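Local coordinates for amidohydrolase (Xanthomonas campestris pv. campestris, PDB 4DZH), which probably deaminates adenosine-type nucleosides such as 5'-methylthioadenosine, as a zinc-binding member of the amidohydrolase superfamily, at residues A[403-406]-A[407-411]; A[329-332]-A[333-337]; A[412-416]-A[417-421]. All coordinates share one frame; numbering follows the deposited sequence.

Contact 1: A[403-406]-A[407-411]; sequences YAAG and RHQVT
Gln409 grips Gly406 at both its N and its O, once through the side chain and once through the backbone. Gln409 N donates to Gly406 O (2.9 Å), closing a turn of the short 3-10 segment 407-409; the donor stands above the carbonyl plane, 47° out of it. In return, CG of Gln409 lies beside its own backbone N (chi1 -61°), and the extended chain beyond carries OE1 to Gly406 N at 3.0 Å, an almost straight bond (160° at the hydrogen).

A water bridges the same corner. It lies 2.7 Å from Ala404 O and 2.6 Å from Gln409 OE1, and it accepts a weak bond from Gly406 N. The side-chain NE2 of Gln409 is hydrogen-bonded to Thr391 OG1, which should fix which way round the amide lies.

Packing is slight: the alpha carbon of Ala405 rests 3.3 Å from Gln409 OE1, and His408 ND1 approaches Gly406 C to 3.8 Å, while Gln409 CG covers part of one face of the imidazole.

Arg407 leads elsewhere, to a salt bridge with Glu127. The turn thus links helix 397-403 to strand 410-415, which pairs with strand 381-385; Arg407 and Val410 touch Phe327 of helix 326-341, and His408 meets His408 of the second subunit.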
ATOM      1  N   TYR A 403       5.425   7.117  -3.991  1.00 15.01           N
ATOM      2  CA  TYR A 403       5.204   5.903  -4.755  1.00 14.03           C
ATOM      3  C   TYR A 403       6.129   4.759  -4.407  1.00 13.21           C
ATOM      4  O   TYR A 403       5.978   3.647  -4.978  1.00 13.50           O
ATOM      5  CB  TYR A 403       5.320   6.186  -6.248  1.00 15.74           C
ATOM      6  CG  TYR A 403       4.324   7.229  -6.781  1.00 17.12           C
ATOM      7  CD1 TYR A 403       2.946   7.044  -6.658  1.00 17.21           C
ATOM      8  CD2 TYR A 403       4.778   8.404  -7.385  1.00 19.94           C
ATOM      9  CE1 TYR A 403       2.036   7.985  -7.130  1.00 18.09           C
ATOM     10  CE2 TYR A 403       3.868   9.370  -7.856  1.00 19.39           C
ATOM     11  CZ  TYR A 403       2.502   9.144  -7.724  1.00 20.37           C
ATOM     12  OH  TYR A 403       1.580  10.064  -8.191  1.00 19.56           O
ATOM     13  N   ALA A 404       7.097   4.974  -3.541  1.00 12.28           N
ATOM     14  CA  ALA A 404       8.021   3.859  -3.209  1.00 12.88           C
ATOM     15  C   ALA A 404       8.353   3.678  -1.715  1.00 13.68           C
ATOM     16  O   ALA A 404       8.567   2.534  -1.257  1.00 16.29           O
ATOM     17  CB  ALA A 404       9.345   3.980  -4.014  1.00 17.29           C
ATOM     18  N   ALA A 405       8.455   4.767  -0.946  1.00 14.22           N
ATOM     19  CA  ALA A 405       8.814   4.661   0.448  1.00 17.65           C
ATOM     20  C   ALA A 405       7.752   3.921   1.218  1.00 16.30           C
ATOM     21  O   ALA A 405       6.536   4.185   1.049  1.00 19.81           O
ATOM     22  CB  ALA A 405       8.988   6.059   1.041  1.00 15.84           C
ATOM     23  N   GLY A 406       8.184   3.010   2.080  1.00 16.63           N
ATOM     24  CA  GLY A 406       7.291   2.406   3.039  1.00 16.52           C
ATOM     25  C   GLY A 406       7.389   3.052   4.403  1.00 17.07           C
ATOM     26  O   GLY A 406       8.386   3.682   4.742  1.00 17.55           O
ATOM     27  N   ARG A 407       6.367   2.877   5.222  1.00 15.02           N
ATOM     28  CA  ARG A 407       6.342   3.526   6.514  1.00 17.64           C
ATOM     29  C   ARG A 407       7.464   3.061   7.477  1.00 16.49           C
ATOM     30  O   ARG A 407       7.791   3.770   8.451  1.00 16.27           O
ATOM     31  CB  ARG A 407       4.978   3.353   7.165  1.00 16.88           C
ATOM     32  CG  ARG A 407       4.628   1.950   7.429  1.00 12.88           C
ATOM     33  CD  ARG A 407       3.466   1.981   8.405  1.00 14.59           C
ATOM     34  NE  ARG A 407       2.886   0.646   8.515  1.00 15.23           N
ATOM     35  CZ  ARG A 407       1.801   0.359   9.226  1.00 14.02           C
ATOM     36  NH1 ARG A 407       1.161   1.306  10.001  1.00 13.69           N
ATOM     37  NH2 ARG A 407       1.353  -0.922   9.157  1.00 15.24           N
ATOM     38  N   HIS A 408       8.055   1.896   7.195  1.00 16.63           N
ATOM     39  CA  HIS A 408       9.115   1.386   8.060  1.00 16.25           C
ATOM     40  C   HIS A 408      10.396   2.146   7.776  1.00 20.18           C
ATOM     41  O   HIS A 408      11.374   1.978   8.524  1.00 17.88           O
ATOM     42  CB  HIS A 408       9.327  -0.095   7.774  1.00 16.10           C
ATOM     43  CG  HIS A 408       9.776  -0.348   6.370  1.00 19.64           C
ATOM     44  ND1 HIS A 408       8.907  -0.363   5.293  1.00 24.32           N
ATOM     45  CD2 HIS A 408      11.012  -0.573   5.853  1.00 24.42           C
ATOM     46  CE1 HIS A 408       9.584  -0.596   4.176  1.00 22.54           C
ATOM     47  NE2 HIS A 408      10.863  -0.727   4.488  1.00 30.44           N
ATOM     48  N   GLN A 409      10.407   2.994   6.744  1.00 14.60           N
ATOM     49  CA  GLN A 409      11.596   3.816   6.497  1.00 18.37           C
ATOM     50  C   GLN A 409      11.617   5.067   7.348  1.00 19.75           C
ATOM     51  O   GLN A 409      12.587   5.833   7.287  1.00 15.70           O
ATOM     52  CB  GLN A 409      11.707   4.189   5.049  1.00 14.05           C
ATOM     53  CG  GLN A 409      11.846   2.897   4.188  1.00 18.02           C
ATOM     54  CD  GLN A 409      12.026   3.219   2.753  1.00 21.23           C
ATOM     55  OE1 GLN A 409      11.172   2.880   1.927  1.00 23.66           O
ATOM     56  NE2 GLN A 409      13.153   3.850   2.413  1.00 21.98           N
ATOM     57  N   VAL A 410      10.533   5.332   8.070  1.00 15.52           N
ATOM     58  CA  VAL A 410      10.588   6.418   9.056  1.00 13.95           C
ATOM     59  C   VAL A 410      11.570   6.069  10.161  1.00 19.19           C
ATOM     60  O   VAL A 410      11.444   5.020  10.799  1.00 19.94           O
ATOM     61  CB  VAL A 410       9.169   6.673   9.652  1.00 14.61           C
ATOM     62  CG1 VAL A 410       9.223   7.662  10.827  1.00 18.64           C
ATOM     63  CG2 VAL A 410       8.214   7.178   8.525  1.00 18.28           C
ATOM     64  N   THR A 411      12.548   6.928  10.434  1.00 17.40           N
ATOM     65  CA  THR A 411      13.509   6.613  11.493  1.00 17.93           C
ATOM     66  C   THR A 411      13.450   7.515  12.705  1.00 18.63           C
ATOM     67  O   THR A 411      13.693   7.079  13.820  1.00 18.66           O
ATOM     68  CB  THR A 411      14.946   6.646  10.963  1.00 19.35           C
ATOM     69  OG1 THR A 411      15.217   7.937  10.402  1.00 22.35           O
ATOM     70  CG2 THR A 411      15.142   5.553   9.875  1.00 20.75           C
TER
HETATM   71  O   HOH W   1       9.686   1.070   0.703  1.00 30.89           O

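Contact 2: A[329-332]-A[333-337]; sequences ENRT and AAILA
Ile335 sits one turn beyond Arg331 in the alpha-helix 326-341, and the i to i+4 spacing lays their side chains next to each other, pointing the same way. Ile335 N donates to Arg331 O (2.9 Å), nearly in line with the C=O bond. The same carbonyl is then covered by the isoleucine side chain. CB lies 3.7 Å from Arg331 O. From there CG2 comes to 3.5 Å of that oxygen, whereas CG1, set between the backbone N and the carbonyl carbon (chi1 67°), approaches both Arg331 O and Thr332 O. The tip, CD1, continues past the oxygen and ends 4.0 Å from Arg331 CD, against the aliphatic part of the arginine. The guanidinium of Arg331 bonds through NH2 to Ser328 OG and lies close to Arg331 of the second subunit, so this side of the helix belongs to the dimer interface.

Another side of the helix serves the magnesium site. Thr332 OG1, beside its own backbone N (chi1 -60°), bonds to the metal ligand Glu289 and also to Ser328 O. Glu329 acts in the second shell: its carboxylate reaches Glu289 N and the side-chain amide of the ligand Asn321, an arrangement consistent with holding both ligands in place. One turn on from Thr332, the backbone N of Leu336 donates to Thr332 O, and Leu336 CB lies 3.0 Å from the same oxygen.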
ATOM      1  N   GLU A 329      -1.705   5.073   2.508  1.00 13.95           N
ATOM      2  CA  GLU A 329      -2.917   5.829   2.207  1.00 10.56           C
ATOM      3  C   GLU A 329      -2.642   6.898   1.116  1.00 15.05           C
ATOM      4  O   GLU A 329      -3.474   7.096   0.178  1.00 15.34           O
ATOM      5  CB  GLU A 329      -3.446   6.496   3.476  1.00 10.28           C
ATOM      6  CG  GLU A 329      -4.944   6.751   3.318  1.00 11.75           C
ATOM      7  CD  GLU A 329      -5.770   5.521   3.461  1.00 16.45           C
ATOM      8  OE1 GLU A 329      -6.901   5.509   2.884  1.00 18.01           O
ATOM      9  OE2 GLU A 329      -5.360   4.571   4.152  1.00 15.38           O
ATOM     10  N   ASN A 330      -1.486   7.565   1.223  1.00 14.57           N
ATOM     11  CA  ASN A 330      -1.099   8.590   0.261  1.00 13.95           C
ATOM     12  C   ASN A 330      -0.917   7.987  -1.099  1.00 13.19           C
ATOM     13  O   ASN A 330      -1.408   8.530  -2.104  1.00 14.43           O
ATOM     14  CB  ASN A 330       0.223   9.270   0.637  1.00 16.87           C
ATOM     15  CG  ASN A 330       0.137  10.107   1.919  1.00 16.62           C
ATOM     16  OD1 ASN A 330      -0.939  10.488   2.381  1.00 14.96           O
ATOM     17  ND2 ASN A 330       1.309  10.446   2.460  1.00 16.78           N
ATOM     18  N   ARG A 331      -0.172   6.866  -1.183  1.00 10.62           N
ATOM     19  CA  ARG A 331       0.009   6.197  -2.470  1.00 12.18           C
ATOM     20  C   ARG A 331      -1.342   5.772  -3.072  1.00 13.18           C
ATOM     21  O   ARG A 331      -1.579   5.987  -4.263  1.00 15.22           O
ATOM     22  CB  ARG A 331       0.915   4.985  -2.333  1.00 13.76           C
ATOM     23  CG  ARG A 331       1.118   4.277  -3.674  1.00 12.97           C
ATOM     24  CD  ARG A 331       0.695   2.779  -3.659  1.00 15.67           C
ATOM     25  NE  ARG A 331       1.467   2.139  -2.599  1.00 17.83           N
ATOM     26  CZ  ARG A 331       0.939   1.696  -1.453  1.00 19.44           C
ATOM     27  NH1 ARG A 331       1.739   1.232  -0.504  1.00 20.59           N
ATOM     28  NH2 ARG A 331      -0.388   1.721  -1.218  1.00 17.28           N
ATOM     29  N   THR A 332      -2.224   5.203  -2.245  1.00 13.33           N
ATOM     30  CA  THR A 332      -3.529   4.768  -2.761  1.00 13.75           C
ATOM     31  C   THR A 332      -4.318   5.979  -3.282  1.00 16.09           C
ATOM     32  O   THR A 332      -4.919   5.912  -4.386  1.00 16.33           O
ATOM     33  CB  THR A 332      -4.300   4.052  -1.664  1.00 15.69           C
ATOM     34  OG1 THR A 332      -3.535   2.903  -1.225  1.00 13.78           O
ATOM     35  CG2 THR A 332      -5.619   3.545  -2.215  1.00 14.38           C
ATOM     36  N   ALA A 333      -4.285   7.074  -2.524  1.00 13.24           N
ATOM     37  CA  ALA A 333      -4.974   8.325  -2.933  1.00 12.76           C
ATOM     38  C   ALA A 333      -4.411   8.769  -4.279  1.00 17.52           C
ATOM     39  O   ALA A 333      -5.161   9.108  -5.200  1.00 18.60           O
ATOM     40  CB  ALA A 333      -4.809   9.435  -1.894  1.00 15.55           C
ATOM     41  N   ALA A 334      -3.094   8.774  -4.393  1.00 17.07           N
ATOM     42  CA  ALA A 334      -2.505   9.323  -5.602  1.00 18.73           C
ATOM     43  C   ALA A 334      -2.817   8.466  -6.819  1.00 18.75           C
ATOM     44  O   ALA A 334      -3.062   9.029  -7.909  1.00 20.05           O
ATOM     45  CB  ALA A 334      -0.987   9.475  -5.430  1.00 16.45           C
ATOM     46  N   ILE A 335      -2.765   7.131  -6.701  1.00 15.55           N
ATOM     47  CA  ILE A 335      -2.936   6.286  -7.896  1.00 13.73           C
ATOM     48  C   ILE A 335      -4.419   6.133  -8.215  1.00 17.05           C
ATOM     49  O   ILE A 335      -4.810   6.193  -9.382  1.00 17.19           O
ATOM     50  CB  ILE A 335      -2.181   4.932  -7.798  1.00 15.99           C
ATOM     51  CG1 ILE A 335      -2.809   4.042  -6.700  1.00 16.50           C
ATOM     52  CG2 ILE A 335      -0.668   5.230  -7.538  1.00 18.48           C
ATOM     53  CD1 ILE A 335      -2.105   2.707  -6.565  1.00 17.00           C
ATOM     54  N   LEU A 336      -5.254   6.032  -7.180  1.00 18.17           N
ATOM     55  CA  LEU A 336      -6.689   5.939  -7.409  1.00 19.20           C
ATOM     56  C   LEU A 336      -7.168   7.221  -8.078  1.00 18.71           C
ATOM     57  O   LEU A 336      -8.063   7.175  -8.911  1.00 22.11           O
ATOM     58  CB  LEU A 336      -7.436   5.783  -6.064  1.00 17.25           C
ATOM     59  CG  LEU A 336      -8.958   5.614  -6.282  1.00 16.03           C
ATOM     60  CD1 LEU A 336      -9.268   4.337  -6.937  1.00 16.72           C
ATOM     61  CD2 LEU A 336      -9.568   5.633  -4.900  1.00 18.32           C
ATOM     62  N   ALA A 337      -6.594   8.360  -7.711  1.00 17.70           N
ATOM     63  CA  ALA A 337      -7.123   9.623  -8.234  1.00 21.71           C
ATOM     64  C   ALA A 337      -6.985   9.668  -9.761  1.00 21.94           C
ATOM     65  O   ALA A 337      -7.881  10.172 -10.475  1.00 24.56           O
ATOM     66  CB  ALA A 337      -6.436  10.813  -7.586  1.00 20.31           C
TER

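Contact 3: A[412-416]-A[417-421]; sequences DVWIA and GKPKL
Val413 O takes two backbone N-H groups at once, from Lys420 (2.8 Å) and from Leu421 (3.3 Å), the mark of a classic beta bulge in the antiparallel hairpin 410-415/418-422. The shorter bond is also the straighter, 171° at the hydrogen. Val413 N completes the pair by donating to Leu421 O. Nearer the turn, Ile415 and Lys418 exchange two bonds, Ile415 N to Lys418 O and Lys418 N to Ile415 O, closing a type I' turn in which Ala416 and Gly417 both adopt positive phi. Between these rungs Trp414 CA brings its hydrogen to Lys418 O, a CH-O contact of 3.3 Å.

The bulge places Lys420 and Leu421 together opposite Val413. Leu421 CB meets Val413 CB at 3.7 Å, the two side chains crossing at a slant, and Lys420 CB approaches Val413 CG1. Leu129 of helix 114-130 packs against Val413, Ile415 and Lys420. Trp414 turns to the other face, where its CD1 lies near Pro419 and it also packs on Leu381 of strand 381-385. Bent at chi2 and chi3, Lys420 sends NZ to His153 O, while its CG lies 3.7 Å from Ile415 CG1.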
ATOM      1  N   ASP A 412      13.044   8.752  12.488  1.00 19.15           N
ATOM      2  CA  ASP A 412      12.958   9.702  13.599  1.00 17.71           C
ATOM      3  C   ASP A 412      11.729  10.601  13.454  1.00 14.83           C
ATOM      4  O   ASP A 412      11.387  10.991  12.349  1.00 18.85           O
ATOM      5  CB  ASP A 412      14.227  10.562  13.693  1.00 20.44           C
ATOM      6  CG  ASP A 412      15.521   9.713  13.820  1.00 20.78           C
ATOM      7  OD1 ASP A 412      15.941   9.368  14.955  1.00 23.02           O
ATOM      8  OD2 ASP A 412      16.089   9.363  12.773  1.00 25.77           O
ATOM      9  N   VAL A 413      11.145  10.893  14.597  1.00 14.43           N
ATOM     10  CA  VAL A 413       9.932  11.701  14.684  1.00 16.15           C
ATOM     11  C   VAL A 413      10.006  12.636  15.880  1.00 15.71           C
ATOM     12  O   VAL A 413      10.333  12.220  17.020  1.00 18.54           O
ATOM     13  CB  VAL A 413       8.730  10.778  14.890  1.00 16.11           C
ATOM     14  CG1 VAL A 413       7.470  11.617  15.155  1.00 18.69           C
ATOM     15  CG2 VAL A 413       8.565   9.898  13.671  1.00 18.15           C
ATOM     16  N   TRP A 414       9.681  13.900  15.635  1.00 19.95           N
ATOM     17  CA  TRP A 414       9.559  14.898  16.700  1.00 19.60           C
ATOM     18  C   TRP A 414       8.181  15.528  16.624  1.00 16.06           C
ATOM     19  O   TRP A 414       7.671  15.762  15.517  1.00 16.19           O
ATOM     20  CB  TRP A 414      10.559  16.029  16.513  1.00 17.78           C
ATOM     21  CG  TRP A 414      12.003  15.629  16.565  1.00 20.23           C
ATOM     22  CD1 TRP A 414      12.852  15.737  17.649  1.00 19.63           C
ATOM     23  CD2 TRP A 414      12.784  15.103  15.493  1.00 20.74           C
ATOM     24  NE1 TRP A 414      14.118  15.309  17.304  1.00 27.49           N
ATOM     25  CE2 TRP A 414      14.110  14.933  15.987  1.00 22.19           C
ATOM     26  CE3 TRP A 414      12.509  14.786  14.159  1.00 22.90           C
ATOM     27  CZ2 TRP A 414      15.131  14.405  15.200  1.00 23.87           C
ATOM     28  CZ3 TRP A 414      13.556  14.259  13.367  1.00 26.18           C
ATOM     29  CH2 TRP A 414      14.840  14.090  13.897  1.00 23.06           C
ATOM     30  N   ILE A 415       7.615  15.826  17.797  1.00 14.71           N
ATOM     31  CA  ILE A 415       6.337  16.553  17.918  1.00 14.28           C
ATOM     32  C   ILE A 415       6.601  17.713  18.869  1.00 17.51           C
ATOM     33  O   ILE A 415       7.005  17.517  20.037  1.00 16.78           O
ATOM     34  CB  ILE A 415       5.175  15.686  18.455  1.00 17.36           C
ATOM     35  CG1 ILE A 415       4.976  14.467  17.544  1.00 20.71           C
ATOM     36  CG2 ILE A 415       3.841  16.519  18.591  1.00 16.39           C
ATOM     37  CD1 ILE A 415       3.732  13.604  17.922  1.00 20.04           C
ATOM     38  N   ALA A 416       6.388  18.913  18.349  1.00 15.98           N
ATOM     39  CA  ALA A 416       6.756  20.150  19.097  1.00 19.19           C
ATOM     40  C   ALA A 416       8.228  20.079  19.562  1.00 22.06           C
ATOM     41  O   ALA A 416       8.580  20.492  20.687  1.00 21.41           O
ATOM     42  CB  ALA A 416       5.812  20.369  20.270  1.00 17.54           C
ATOM     43  N   GLY A 417       9.075  19.524  18.693  1.00 19.81           N
ATOM     44  CA  GLY A 417      10.491  19.418  18.954  1.00 19.31           C
ATOM     45  C   GLY A 417      10.888  18.351  19.965  1.00 19.95           C
ATOM     46  O   GLY A 417      12.078  18.220  20.247  1.00 24.51           O
ATOM     47  N   LYS A 418       9.935  17.584  20.512  1.00 17.06           N
ATOM     48  CA  LYS A 418      10.287  16.574  21.504  1.00 18.83           C
ATOM     49  C   LYS A 418      10.459  15.256  20.751  1.00 20.13           C
ATOM     50  O   LYS A 418       9.588  14.912  19.951  1.00 21.24           O
ATOM     51  CB  LYS A 418       9.182  16.405  22.553  1.00 19.86           C
ATOM     52  CG  LYS A 418       8.780  17.662  23.362  1.00 25.78           C
ATOM     53  CD  LYS A 418       9.951  18.314  24.003  1.00 32.42           C
ATOM     54  CE  LYS A 418       9.490  19.473  24.906  1.00 38.37           C
ATOM     55  NZ  LYS A 418      10.649  20.294  25.402  1.00 46.58           N
ATOM     56  N   PRO A 419      11.575  14.543  20.976  1.00 23.38           N
ATOM     57  CA  PRO A 419      11.779  13.252  20.285  1.00 22.10           C
ATOM     58  C   PRO A 419      10.757  12.222  20.708  1.00 20.78           C
ATOM     59  O   PRO A 419      10.606  11.981  21.916  1.00 22.84           O
ATOM     60  CB  PRO A 419      13.162  12.785  20.771  1.00 25.22           C
ATOM     61  CG  PRO A 419      13.797  13.984  21.411  1.00 27.61           C
ATOM     62  CD  PRO A 419      12.697  14.919  21.863  1.00 24.03           C
ATOM     63  N   LYS A 420      10.076  11.611  19.725  1.00 20.07           N
ATOM     64  CA  LYS A 420       9.078  10.583  19.989  1.00 18.81           C
ATOM     65  C   LYS A 420       9.547   9.247  19.498  1.00 15.30           C
ATOM     66  O   LYS A 420       9.176   8.209  20.071  1.00 19.94           O
ATOM     67  CB  LYS A 420       7.782  10.887  19.223  1.00 17.02           C
ATOM     68  CG  LYS A 420       7.338  12.339  19.369  1.00 24.28           C
ATOM     69  CD  LYS A 420       7.256  12.700  20.790  1.00 26.71           C
ATOM     70  CE  LYS A 420       6.379  11.777  21.588  1.00 28.51           C
ATOM     71  NZ  LYS A 420       6.329  12.241  23.008  1.00 37.50           N
ATOM     72  N   LEU A 421      10.293   9.270  18.404  1.00 16.12           N
ATOM     73  CA  LEU A 421      10.837   8.044  17.792  1.00 16.12           C
ATOM     74  C   LEU A 421      12.259   8.415  17.511  1.00 18.55           C
ATOM     75  O   LEU A 421      12.527   9.431  16.845  1.00 17.50           O
ATOM     76  CB  LEU A 421      10.095   7.676  16.474  1.00 18.60           C
ATOM     77  CG  LEU A 421      10.517   6.299  15.887  1.00 13.48           C
ATOM     78  CD1 LEU A 421       9.787   5.201  16.650  1.00 17.60           C
ATOM     79  CD2 LEU A 421      10.261   6.270  14.396  1.00 19.66           C
TER

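How the contacts relate
Along the chain the order is contact 2, contact 1, contact 3, the last two adjoining without a gap within strand 410-415. Contacts 1 and 2, with centres about 15 Å apart, meet where Tyr403 CE1 packs 3.8 Å from Ala334 CB, and both touch the second subunit. Contact 3 joins contact 1 through Leu421 CD2, 3.6 Å from Thr411 O, but stays about 13 Å at nearest atoms from contact 2. A magnesium ion lies about 4 Å from the Glu329 side chain of contact 2, and the Arg407 side chain of contact 1 comes within about 7 Å of a magnesium ion; a zinc ion is about 10 Å from the Glu329 side chain. Contact 3 lies away from these sites.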